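PDB 2DWU: glutamate racemase from Bacillus anthracis, which belongs to the Asp/Glu/hydantoin racemase family, with two alpha/beta halves in each chain, each built on a parallel sheet, and is modelled with D-glutamic acid and a potassium ion. Local coordinates for residues Arg28-Glu33 with Ile217-Ile222; Ile38-Arg43 with Gln55-Glu60; Ala152-Asn157 with Thr162-Gln167; Tyr197-Leu202 with Val206-Ser211. All blocks are in the same frame, centred on the assembly; numbering follows the deposited sequence. Where two conformers were deposited one is given.

How the interactions relate
Interactions 1 and 2 lie beside the six-stranded parallel sheet; interaction 4 lies on the four-stranded sheet, and interaction 3 on the helices connecting two of its strands. Along the chain, interaction 1 brings together the outermost segments, and interactions 2, 3 and 4 follow one another between them. Helix 20-29 of interaction 1 runs on to strand 35-39 of interaction 2, while strand 207-210 of interaction 4 leads directly into helix 211-226 of interaction 1, tying the two halves of the chain. Interactions 3 and 4, with centres 16 Å apart, touch where Tyr197 packs on helix 162-177. The other pairs do not touch, and interactions 1 and 3 have centres 31 Å apart on opposite sides of the chain's centre.

Interaction 1. Residues Arg28-Glu33 with Ile217-Ile222; sequences RQLPKE and IELSTI
Leu30 CA lies 6.7 Å from Ser220 CA, and Gln29 CA 7.0 Å from Ile217 CA, where the end of helix 20-29 comes up against helix 211-226. In this alpha/beta fold, helix 211-226 leaves the four-stranded sheet and here packs against a helix belonging to the first beta-alpha-beta crossover of the six-stranded sheet, which joins strands 9-14 and 35-39. Leu30 has just left helical geometry and begins a type I turn, closed by Glu33 N bonding to Leu30 O at 3.1 Å. Its CG points away from its own carbonyl carbon (chi1 -77°), and the two methyls divide the opposing helix between them. CD1 meets Leu219 CD2 at 3.8 Å, the two leucines slanting across each other, while CD2 reaches Ser220 OG at 3.7 Å. The preceding residue, Gln29, has an extended chain that brings OE1 to within 3.5 Å of CB of Ile217, one turn before Ser220. The other end of that amide is engaged: NE2 bonds to Glu25 OE1 and to Glu213 O. The second subunit reaches the same surface, since Ser220 OG also bonds to Arg105 NH1 of that chain. No direct hydrogen bond links the two segments; one water spans them instead, donating to Gln29 O at 2.8 Å and lying 2.6 Å from Ser220 OG.

Interaction 2. Residues Ile38-Arg43 with Gln55-Glu60; sequences IGDNER and QSFVFE
A salt-bridge network of Asp40, Arg43 and Glu60 joins the loop that follows strand 35-39 of the six-stranded parallel sheet to helix 51-65, the next helix of this alpha/beta fold. Arg43 is its centre. Its guanidinium lies flat over one face of the Phe57 ring, with centres 3.7 Å apart and planes inclined by only 9°, so that the stack is also a cation-pi contact. Arg43 CD adds a CH-pi contact over the same ring. The arginine chain bends at its third torsion (chi3 -66°), laying both CD and the charged group along the phenyl. One oxygen from each of two carboxylates lies in or close to the guanidinium plane. On the flank, NE donates to the syn lone pair of Asp40 OD2 at 2.8 Å in a fairly straight bond, and NH2 makes a longer bond to the same oxygen at 3.1 Å from above the carboxylate plane. At the end, NH1 (2.9 Å) and NH2 (2.8 Å) both bond to Glu60 OE1, reaching it from one face of its carboxylate. Asp40 is itself held further: OD2 accepts a bond with Tyr46 OH, whose residue lines the D-glutamic acid pocket, and OD1 pairs with Thr242 OG1, beside the potassium ion. With the ring on one face and four N-H bonds at the edge, the guanidinium is fixed in rotation. Its positive charge probably offsets the repulsion between Asp40 OD2 and Glu60 OE1, which stand 5.8 Å apart.

Interaction 3. Residues Ala152-Asn157 with Thr162-Gln167; sequences ATVVEN and TAYVTQ
The phenol ring of Tyr164 is the flat group of this contact: Val154 reaches it obliquely, CG2 lying 3.9 Å from CE1, and Arg158, from the loop joining the two helices, makes a cation-pi contact with the same ring. Tyr164 CG stands opposite its own backbone N (chi1 -173°), which carries the ring toward helix 151-157. The second methyl of Val154 turns to another partner, CG1 meeting Val165 CG2 at 3.8 Å and, more distantly, Val165 CG1 at 4.2 Å. One valine thus fits against two successive residues of the facing helix, and the closest pair of backbones is Val154 and Val165, with CA atoms 6.7 Å apart. Helices 151-157 and 162-177 are consecutive helices joined by a short loop, and together they carry the chain from strand 142-147 to strand 183-187 of the four-stranded sheet in this alpha/beta fold. No hydrogen bond crosses between the two segments. Tyr164 N is bonded to Asp161 OD1 at the start of the second helix. Thr166 OG1 donates to Thr162 O at 3.0 Å, while Thr166 N, at 2.9 Å, comes to that carbonyl from the opposite face of its plane. On the far side of the first helix, Glu156 OE2 accepts from NE2 of His190, a residue of the D-glutamic acid pocket.

Interaction 4. Residues Tyr197-Leu202 with Val206-Ser211; sequences YIKKEL and VTIISS
Ile208, given here in one of two deposited conformers, sets CG1 opposite its own carbonyl carbon (chi1 -57°) and then folds CD1 back (chi2 -56°), so that one branch faces both Ile198 and Lys199. Ile198 in turn points CG2 away from its backbone N, and that methyl meets Ile208 CD1 at 3.9 Å as the two isoleucines slant past each other. The aliphatic part of Lys199 passes slantwise over the same branch: CG is 3.9 Å from Ile208 CG1, and CE, further along the extended chain, 4.1 Å from that carbon. Its ammonium group goes on to a long, weak ion pair with Glu195 OE2. One helical turn later the packing continues near the end of helix 195-202, where Val206 CG2 sits 4.1 Å from Leu202 CB and 3.9 Å from Leu202 O. These residues belong to a beta-alpha-beta unit: strand 183-187, helix 195-202 and strand 207-210, the last an outermost strand of the four-stranded parallel sheet. Ile198 and Leu202 also rest on Leu184 of the neighbouring strand, so the helix covers both strands of the unit. Beyond the contact the strand gives way to helix 211-226, whose N-cap is Ser210: its OG bonds to Glu213 N. Across the contact itself no hydrogen bond forms and only carbon surfaces meet, apart from the brush of a methyl on Leu202 O, so dispersion and the partial exclusion of water probably account for most of the attraction here.

Interaction 1. Residues Arg28-Glu33 with Ile217-Ile222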
# COMPACT_ATOMS: atom_id res chain seq x y z
N ARG B 28 -7.04 -7.97 10.58
CA ARG B 28 -7.20 -6.59 10.98
C ARG B 28 -7.62 -5.64 9.85
O ARG B 28 -8.52 -4.82 10.01
CB ARG B 28 -5.91 -6.08 11.61
CG ARG B 28 -6.02 -4.68 12.24
CD ARG B 28 -4.69 -4.27 12.89
NE ARG B 28 -3.63 -4.01 11.92
CZ ARG B 28 -3.56 -2.89 11.21
NH1 ARG B 28 -4.47 -1.94 11.36
NH2 ARG B 28 -2.57 -2.72 10.34
N GLN B 29 -6.94 -5.72 8.71
CA GLN B 29 -7.21 -4.81 7.60
C GLN B 29 -8.33 -5.23 6.64
O GLN B 29 -8.86 -4.42 5.90
CB GLN B 29 -5.91 -4.59 6.81
CG GLN B 29 -4.78 -3.99 7.63
CD GLN B 29 -3.59 -3.66 6.74
OE1 GLN B 29 -3.76 -3.04 5.70
NE2 GLN B 29 -2.40 -4.10 7.15
N LEU B 30 -8.70 -6.51 6.66
CA LEU B 30 -9.78 -7.04 5.81
C LEU B 30 -10.67 -7.86 6.75
O LEU B 30 -10.80 -9.09 6.61
CB LEU B 30 -9.20 -7.91 4.71
CG LEU B 30 -8.56 -7.11 3.56
CD1 LEU B 30 -7.67 -8.01 2.74
CD2 LEU B 30 -9.65 -6.50 2.69
N PRO B 31 -11.30 -7.18 7.71
CA PRO B 31 -12.15 -7.87 8.68
C PRO B 31 -13.37 -8.58 8.17
O PRO B 31 -14.01 -9.28 8.96
CB PRO B 31 -12.49 -6.77 9.69
CG PRO B 31 -12.53 -5.53 8.82
CD PRO B 31 -11.35 -5.72 7.86
N LYS B 32 -13.74 -8.42 6.91
CA LYS B 32 -14.90 -9.16 6.40
C LYS B 32 -14.50 -10.44 5.65
O LYS B 32 -15.36 -11.23 5.27
CB LYS B 32 -15.74 -8.29 5.46
CG LYS B 32 -16.18 -7.00 6.11
CD LYS B 32 -17.06 -6.22 5.20
CE LYS B 32 -17.36 -4.85 5.77
NZ LYS B 32 -18.32 -4.10 4.88
N GLU B 33 -13.19 -10.66 5.45
CA GLU B 33 -12.72 -11.85 4.76
C GLU B 33 -12.54 -13.03 5.72
O GLU B 33 -12.33 -12.85 6.93
CB GLU B 33 -11.37 -11.58 4.09
CG GLU B 33 -11.37 -10.44 3.06
CD GLU B 33 -12.23 -10.72 1.84
OE1 GLU B 33 -12.42 -11.90 1.48
OE2 GLU B 33 -12.72 -9.74 1.21
N ILE B 217 -2.36 -5.03 2.93
CA ILE B 217 -2.89 -3.94 2.14
C ILE B 217 -2.77 -4.27 0.65
O ILE B 217 -3.62 -3.89 -0.14
CB ILE B 217 -2.25 -2.58 2.53
CG1 ILE B 217 -3.01 -1.45 1.84
CG2 ILE B 217 -0.75 -2.56 2.24
CD1 ILE B 217 -2.74 -0.09 2.45
N GLU B 218 -1.74 -5.03 0.25
CA GLU B 218 -1.61 -5.43 -1.14
C GLU B 218 -2.79 -6.34 -1.53
O GLU B 218 -3.40 -6.19 -2.58
CB GLU B 218 -0.28 -6.17 -1.37
CG GLU B 218 -0.07 -6.56 -2.84
CD GLU B 218 1.18 -5.93 -3.50
OE1 GLU B 218 1.72 -4.90 -3.04
OE2 GLU B 218 1.59 -6.51 -4.52
N LEU B 219 -3.11 -7.30 -0.66
CA LEU B 219 -4.26 -8.18 -0.90
C LEU B 219 -5.55 -7.34 -1.01
O LEU B 219 -6.36 -7.54 -1.92
CB LEU B 219 -4.39 -9.19 0.25
CG LEU B 219 -5.61 -10.11 0.19
CD1 LEU B 219 -5.56 -10.99 -1.05
CD2 LEU B 219 -5.66 -10.94 1.46
N SER B 220 -5.72 -6.40 -0.07
CA SER B 220 -6.91 -5.53 -0.09
C SER B 220 -7.04 -4.81 -1.45
O SER B 220 -8.12 -4.78 -2.07
CB SER B 220 -6.82 -4.52 1.09
OG SER B 220 -7.94 -3.63 1.08
N THR B 221 -5.94 -4.25 -1.93
CA THR B 221 -5.91 -3.53 -3.17
C THR B 221 -6.35 -4.42 -4.34
O THR B 221 -7.18 -4.03 -5.17
CB THR B 221 -4.46 -3.02 -3.45
OG1 THR B 221 -4.03 -2.17 -2.39
CG2 THR B 221 -4.43 -2.27 -4.79
N ILE B 222 -5.81 -5.64 -4.38
CA ILE B 222 -6.12 -6.55 -5.46
C ILE B 222 -7.54 -7.08 -5.39
O ILE B 222 -8.23 -7.16 -6.41
CB ILE B 222 -5.09 -7.70 -5.50
CG1 ILE B 222 -3.73 -7.15 -5.94
CG2 ILE B 222 -5.50 -8.76 -6.55
CD1 ILE B 222 -2.58 -8.13 -5.65
O HOH W 1 -8.15 -2.93 3.62

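Interaction 2. Residues Ile38-Arg43 with Gln55-Glu60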
# COMPACT_ATOMS: atom_id res chain seq x y z
N ILE B 38 -2.87 -22.80 6.58
CA ILE B 38 -2.17 -24.07 6.76
C ILE B 38 -0.70 -23.77 7.06
O ILE B 38 -0.06 -23.00 6.32
CB ILE B 38 -2.27 -25.01 5.49
CG1 ILE B 38 -1.30 -26.19 5.65
CG2 ILE B 38 -1.96 -24.24 4.21
CD1 ILE B 38 -1.61 -27.10 6.84
N GLY B 39 -0.20 -24.34 8.16
CA GLY B 39 1.21 -24.16 8.53
C GLY B 39 1.84 -25.54 8.55
O GLY B 39 1.31 -26.46 9.20
N ASP B 40 2.95 -25.71 7.83
CA ASP B 40 3.61 -27.02 7.74
C ASP B 40 4.64 -27.22 8.85
O ASP B 40 5.81 -27.54 8.59
CB ASP B 40 4.28 -27.14 6.37
CG ASP B 40 4.74 -28.56 6.02
OD1 ASP B 40 4.31 -29.52 6.70
OD2 ASP B 40 5.51 -28.71 5.03
N ASN B 41 4.19 -27.08 10.10
CA ASN B 41 5.12 -27.18 11.21
C ASN B 41 5.97 -28.45 11.26
O ASN B 41 7.12 -28.41 11.72
CB ASN B 41 4.37 -27.04 12.53
CG ASN B 41 3.73 -25.69 12.67
OD1 ASN B 41 2.67 -25.43 12.09
ND2 ASN B 41 4.38 -24.80 13.42
N GLU B 42 5.43 -29.56 10.79
CA GLU B 42 6.21 -30.80 10.80
C GLU B 42 7.50 -30.70 9.98
O GLU B 42 8.48 -31.41 10.26
CB GLU B 42 5.36 -31.96 10.30
CG GLU B 42 6.06 -33.31 10.39
CD GLU B 42 5.09 -34.48 10.32
OE1 GLU B 42 4.63 -34.94 11.40
OE2 GLU B 42 4.78 -34.93 9.20
N ARG B 43 7.53 -29.82 8.97
CA ARG B 43 8.71 -29.69 8.13
C ARG B 43 9.39 -28.31 8.22
O ARG B 43 10.25 -27.96 7.41
CB ARG B 43 8.37 -30.04 6.69
CG ARG B 43 7.86 -31.50 6.57
CD ARG B 43 7.63 -31.95 5.13
NE ARG B 43 6.53 -31.21 4.50
CZ ARG B 43 5.81 -31.66 3.48
NH1 ARG B 43 6.05 -32.86 2.96
NH2 ARG B 43 4.84 -30.90 2.97
N GLN B 55 9.52 -26.03 -2.96
CA GLN B 55 8.45 -25.96 -3.96
C GLN B 55 7.51 -27.15 -3.85
O GLN B 55 6.28 -27.00 -3.95
CB GLN B 55 9.01 -25.91 -5.37
CG GLN B 55 9.77 -24.65 -5.73
CD GLN B 55 10.19 -24.62 -7.19
OE1 GLN B 55 10.73 -25.61 -7.70
NE2 GLN B 55 9.95 -23.50 -7.86
N SER B 56 8.06 -28.35 -3.64
CA SER B 56 7.20 -29.53 -3.54
C SER B 56 6.30 -29.45 -2.31
O SER B 56 5.12 -29.79 -2.39
CB SER B 56 8.04 -30.82 -3.50
OG SER B 56 8.76 -30.97 -2.29
N PHE B 57 6.84 -28.99 -1.18
CA PHE B 57 6.03 -28.86 0.03
C PHE B 57 4.92 -27.81 -0.11
O PHE B 57 3.82 -27.97 0.43
CB PHE B 57 6.89 -28.43 1.24
CG PHE B 57 7.97 -29.41 1.62
CD1 PHE B 57 7.99 -30.70 1.11
CD2 PHE B 57 8.93 -29.03 2.55
CE1 PHE B 57 8.97 -31.62 1.54
CE2 PHE B 57 9.91 -29.94 2.98
CZ PHE B 57 9.92 -31.23 2.47
N VAL B 58 5.24 -26.71 -0.79
CA VAL B 58 4.25 -25.65 -0.98
C VAL B 58 3.12 -26.17 -1.87
O VAL B 58 1.95 -25.92 -1.60
CB VAL B 58 4.91 -24.41 -1.61
CG1 VAL B 58 3.84 -23.42 -2.09
CG2 VAL B 58 5.83 -23.74 -0.55
N PHE B 59 3.47 -26.90 -2.92
CA PHE B 59 2.41 -27.43 -3.77
C PHE B 59 1.54 -28.44 -3.04
O PHE B 59 0.35 -28.58 -3.36
CB PHE B 59 2.98 -27.99 -5.07
CG PHE B 59 3.10 -26.95 -6.15
CD1 PHE B 59 4.31 -26.30 -6.38
CD2 PHE B 59 1.98 -26.55 -6.87
CE1 PHE B 59 4.40 -25.26 -7.31
CE2 PHE B 59 2.05 -25.51 -7.80
CZ PHE B 59 3.27 -24.86 -8.02
N GLU B 60 2.10 -29.15 -2.06
CA GLU B 60 1.31 -30.08 -1.25
C GLU B 60 0.32 -29.26 -0.40
O GLU B 60 -0.82 -29.66 -0.21
CB GLU B 60 2.21 -30.92 -0.33
CG GLU B 60 3.14 -31.85 -1.07
CD GLU B 60 3.81 -32.86 -0.17
OE1 GLU B 60 3.81 -32.67 1.08
OE2 GLU B 60 4.35 -33.86 -0.70

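Interaction 3. Residues Ala152-Asn157 with Thr162-Gln167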
# COMPACT_ATOMS: atom_id res chain seq x y z
N ALA B 152 14.69 -16.58 13.38
CA ALA B 152 13.38 -17.22 13.49
C ALA B 152 13.35 -18.22 14.65
O ALA B 152 12.37 -18.28 15.42
CB ALA B 152 13.01 -17.91 12.15
N THR B 153 14.44 -18.98 14.82
CA THR B 153 14.49 -19.95 15.92
C THR B 153 14.47 -19.21 17.25
O THR B 153 13.82 -19.64 18.21
CB THR B 153 15.74 -20.84 15.83
OG1 THR B 153 15.80 -21.44 14.54
CG2 THR B 153 15.68 -21.95 16.87
N VAL B 154 15.16 -18.07 17.30
CA VAL B 154 15.18 -17.26 18.51
C VAL B 154 13.75 -16.85 18.86
O VAL B 154 13.33 -16.93 20.01
CB VAL B 154 16.09 -15.99 18.34
CG1 VAL B 154 15.76 -14.93 19.39
CG2 VAL B 154 17.54 -16.41 18.48
N VAL B 155 13.00 -16.41 17.86
CA VAL B 155 11.63 -15.98 18.09
C VAL B 155 10.75 -17.12 18.61
O VAL B 155 9.95 -16.91 19.51
CB VAL B 155 11.02 -15.38 16.80
CG1 VAL B 155 9.50 -15.27 16.91
CG2 VAL B 155 11.60 -13.98 16.59
N GLU B 156 10.88 -18.32 18.04
CA GLU B 156 10.03 -19.42 18.51
C GLU B 156 10.47 -20.10 19.80
O GLU B 156 9.63 -20.61 20.55
CB GLU B 156 9.95 -20.50 17.43
CG GLU B 156 8.97 -20.18 16.33
CD GLU B 156 8.71 -21.36 15.42
OE1 GLU B 156 8.45 -22.48 15.94
OE2 GLU B 156 8.76 -21.20 14.18
N ASN B 157 11.76 -20.07 20.09
CA ASN B 157 12.25 -20.80 21.27
C ASN B 157 12.98 -20.09 22.39
O ASN B 157 13.20 -20.69 23.45
CB ASN B 157 13.16 -21.92 20.78
CG ASN B 157 12.50 -22.80 19.75
OD1 ASN B 157 13.06 -23.07 18.69
ND2 ASN B 157 11.28 -23.23 20.05
N THR B 162 15.50 -12.23 27.09
CA THR B 162 15.84 -10.95 26.48
C THR B 162 17.32 -10.66 26.26
O THR B 162 17.69 -10.04 25.27
CB THR B 162 15.20 -9.77 27.25
OG1 THR B 162 15.73 -9.72 28.58
CG2 THR B 162 13.68 -9.94 27.31
N ALA B 163 18.17 -11.08 27.19
CA ALA B 163 19.60 -10.85 27.01
C ALA B 163 20.09 -11.61 25.78
O ALA B 163 20.90 -11.11 24.99
CB ALA B 163 20.38 -11.31 28.25
N TYR B 164 19.59 -12.84 25.62
CA TYR B 164 19.99 -13.67 24.49
C TYR B 164 19.45 -13.09 23.20
O TYR B 164 20.14 -13.08 22.17
CB TYR B 164 19.45 -15.10 24.68
CG TYR B 164 19.97 -16.07 23.65
CD1 TYR B 164 19.13 -16.56 22.64
CD2 TYR B 164 21.31 -16.42 23.63
CE1 TYR B 164 19.64 -17.40 21.63
CE2 TYR B 164 21.83 -17.24 22.63
CZ TYR B 164 20.99 -17.72 21.64
OH TYR B 164 21.52 -18.51 20.65
N VAL B 165 18.21 -12.61 23.24
CA VAL B 165 17.60 -12.05 22.03
C VAL B 165 18.39 -10.81 21.62
O VAL B 165 18.74 -10.64 20.45
CB VAL B 165 16.10 -11.69 22.27
CG1 VAL B 165 15.50 -11.07 20.98
CG2 VAL B 165 15.29 -12.96 22.64
N THR B 166 18.72 -9.95 22.58
CA THR B 166 19.48 -8.76 22.25
C THR B 166 20.82 -9.10 21.61
O THR B 166 21.22 -8.45 20.65
CB THR B 166 19.73 -7.90 23.49
OG1 THR B 166 18.47 -7.46 24.03
CG2 THR B 166 20.56 -6.67 23.13
N GLN B 167 21.52 -10.11 22.14
CA GLN B 167 22.80 -10.49 21.58
C GLN B 167 22.68 -11.06 20.19
O GLN B 167 23.52 -10.77 19.32
CB GLN B 167 23.50 -11.52 22.48
CG GLN B 167 25.01 -11.45 22.35
CD GLN B 167 25.58 -10.13 22.90
OE1 GLN B 167 25.42 -9.82 24.08
NE2 GLN B 167 26.23 -9.35 22.04

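Interaction 4. Residues Tyr197-Leu202 with Val206-Ser211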
# COMPACT_ATOMS: atom_id res chain seq x y z
N TYR B 197 13.73 -4.73 19.22
CA TYR B 197 15.17 -4.99 19.30
C TYR B 197 15.88 -4.44 18.09
O TYR B 197 16.95 -3.85 18.20
CB TYR B 197 15.45 -6.50 19.38
CG TYR B 197 14.95 -7.18 20.62
CD1 TYR B 197 13.70 -7.77 20.67
CD2 TYR B 197 15.74 -7.21 21.77
CE1 TYR B 197 13.24 -8.39 21.84
CE2 TYR B 197 15.30 -7.82 22.93
CZ TYR B 197 14.05 -8.41 22.96
OH TYR B 197 13.62 -9.01 24.12
N ILE B 198 15.27 -4.66 16.94
CA ILE B 198 15.85 -4.22 15.68
C ILE B 198 15.96 -2.70 15.61
O ILE B 198 17.01 -2.16 15.21
CB ILE B 198 15.02 -4.78 14.50
CG1 ILE B 198 15.19 -6.31 14.46
CG2 ILE B 198 15.48 -4.16 13.17
CD1 ILE B 198 14.23 -7.00 13.50
N LYS B 199 14.90 -2.01 16.00
CA LYS B 199 14.90 -0.55 15.98
C LYS B 199 16.00 -0.02 16.89
O LYS B 199 16.67 0.95 16.56
CB LYS B 199 13.56 0.00 16.48
CG LYS B 199 12.40 -0.31 15.57
CD LYS B 199 11.09 0.26 16.10
CE LYS B 199 10.04 0.25 14.98
NZ LYS B 199 8.72 0.76 15.43
N LYS B 200 16.16 -0.64 18.04
CA LYS B 200 17.18 -0.22 18.99
C LYS B 200 18.58 -0.38 18.38
O LYS B 200 19.46 0.46 18.59
CB LYS B 200 17.08 -1.05 20.27
CG LYS B 200 18.26 -0.87 21.23
CD LYS B 200 18.29 0.50 21.87
CE LYS B 200 17.18 0.65 22.89
NZ LYS B 200 15.85 0.29 22.32
N GLU B 201 18.77 -1.45 17.63
CA GLU B 201 20.05 -1.73 17.02
C GLU B 201 20.38 -0.84 15.81
O GLU B 201 21.53 -0.42 15.64
CB GLU B 201 20.11 -3.21 16.62
CG GLU B 201 21.49 -3.69 16.19
CD GLU B 201 22.51 -3.73 17.35
OE1 GLU B 201 23.71 -3.53 17.08
OE2 GLU B 201 22.11 -3.97 18.51
N LEU B 202 19.39 -0.54 14.98
CA LEU B 202 19.65 0.27 13.79
C LEU B 202 19.48 1.77 13.96
O LEU B 202 20.05 2.55 13.20
CB LEU B 202 18.79 -0.21 12.63
CG LEU B 202 19.09 -1.65 12.20
CD1 LEU B 202 18.23 -2.02 10.99
CD2 LEU B 202 20.57 -1.80 11.86
N VAL B 206 16.26 4.59 10.47
CA VAL B 206 15.94 3.49 9.58
C VAL B 206 14.48 3.09 9.77
O VAL B 206 14.06 2.68 10.86
CB VAL B 206 16.84 2.26 9.86
CG1 VAL B 206 16.51 1.15 8.83
CG2 VAL B 206 18.32 2.66 9.75
N THR B 207 13.69 3.20 8.70
CA THR B 207 12.28 2.83 8.78
C THR B 207 12.12 1.33 8.56
O THR B 207 12.57 0.79 7.56
CB THR B 207 11.48 3.58 7.75
OG1 THR B 207 11.56 4.99 8.02
CG2 THR B 207 10.02 3.15 7.78
N ILE B 208 11.43 0.70 9.51
CA ILE B 208 11.16 -0.73 9.49
C ILE B 208 9.89 -1.04 8.70
O ILE B 208 8.86 -0.37 8.85
CB ILE B 208 11.01 -1.25 10.94
CG1 ILE B 208 12.27 -0.91 11.76
CG2 ILE B 208 10.75 -2.76 10.93
CD1 ILE B 208 13.58 -1.43 11.16
N ILE B 209 9.98 -2.05 7.84
CA ILE B 209 8.85 -2.48 7.03
C ILE B 209 8.48 -3.92 7.37
O ILE B 209 9.32 -4.82 7.32
CB ILE B 209 9.17 -2.36 5.53
CG1 ILE B 209 9.38 -0.89 5.19
CG2 ILE B 209 8.04 -2.97 4.69
CD1 ILE B 209 9.49 -0.64 3.74
N SER B 210 7.22 -4.11 7.72
CA SER B 210 6.72 -5.44 8.08
C SER B 210 6.14 -6.11 6.86
O SER B 210 5.28 -5.51 6.21
CB SER B 210 5.59 -5.30 9.11
OG SER B 210 4.83 -6.53 9.16
N SER B 211 6.55 -7.34 6.58
CA SER B 211 5.99 -8.05 5.42
C SER B 211 4.49 -8.23 5.64
O SER B 211 3.70 -8.12 4.71
CB SER B 211 6.59 -9.45 5.24
OG SER B 211 7.97 -9.38 4.90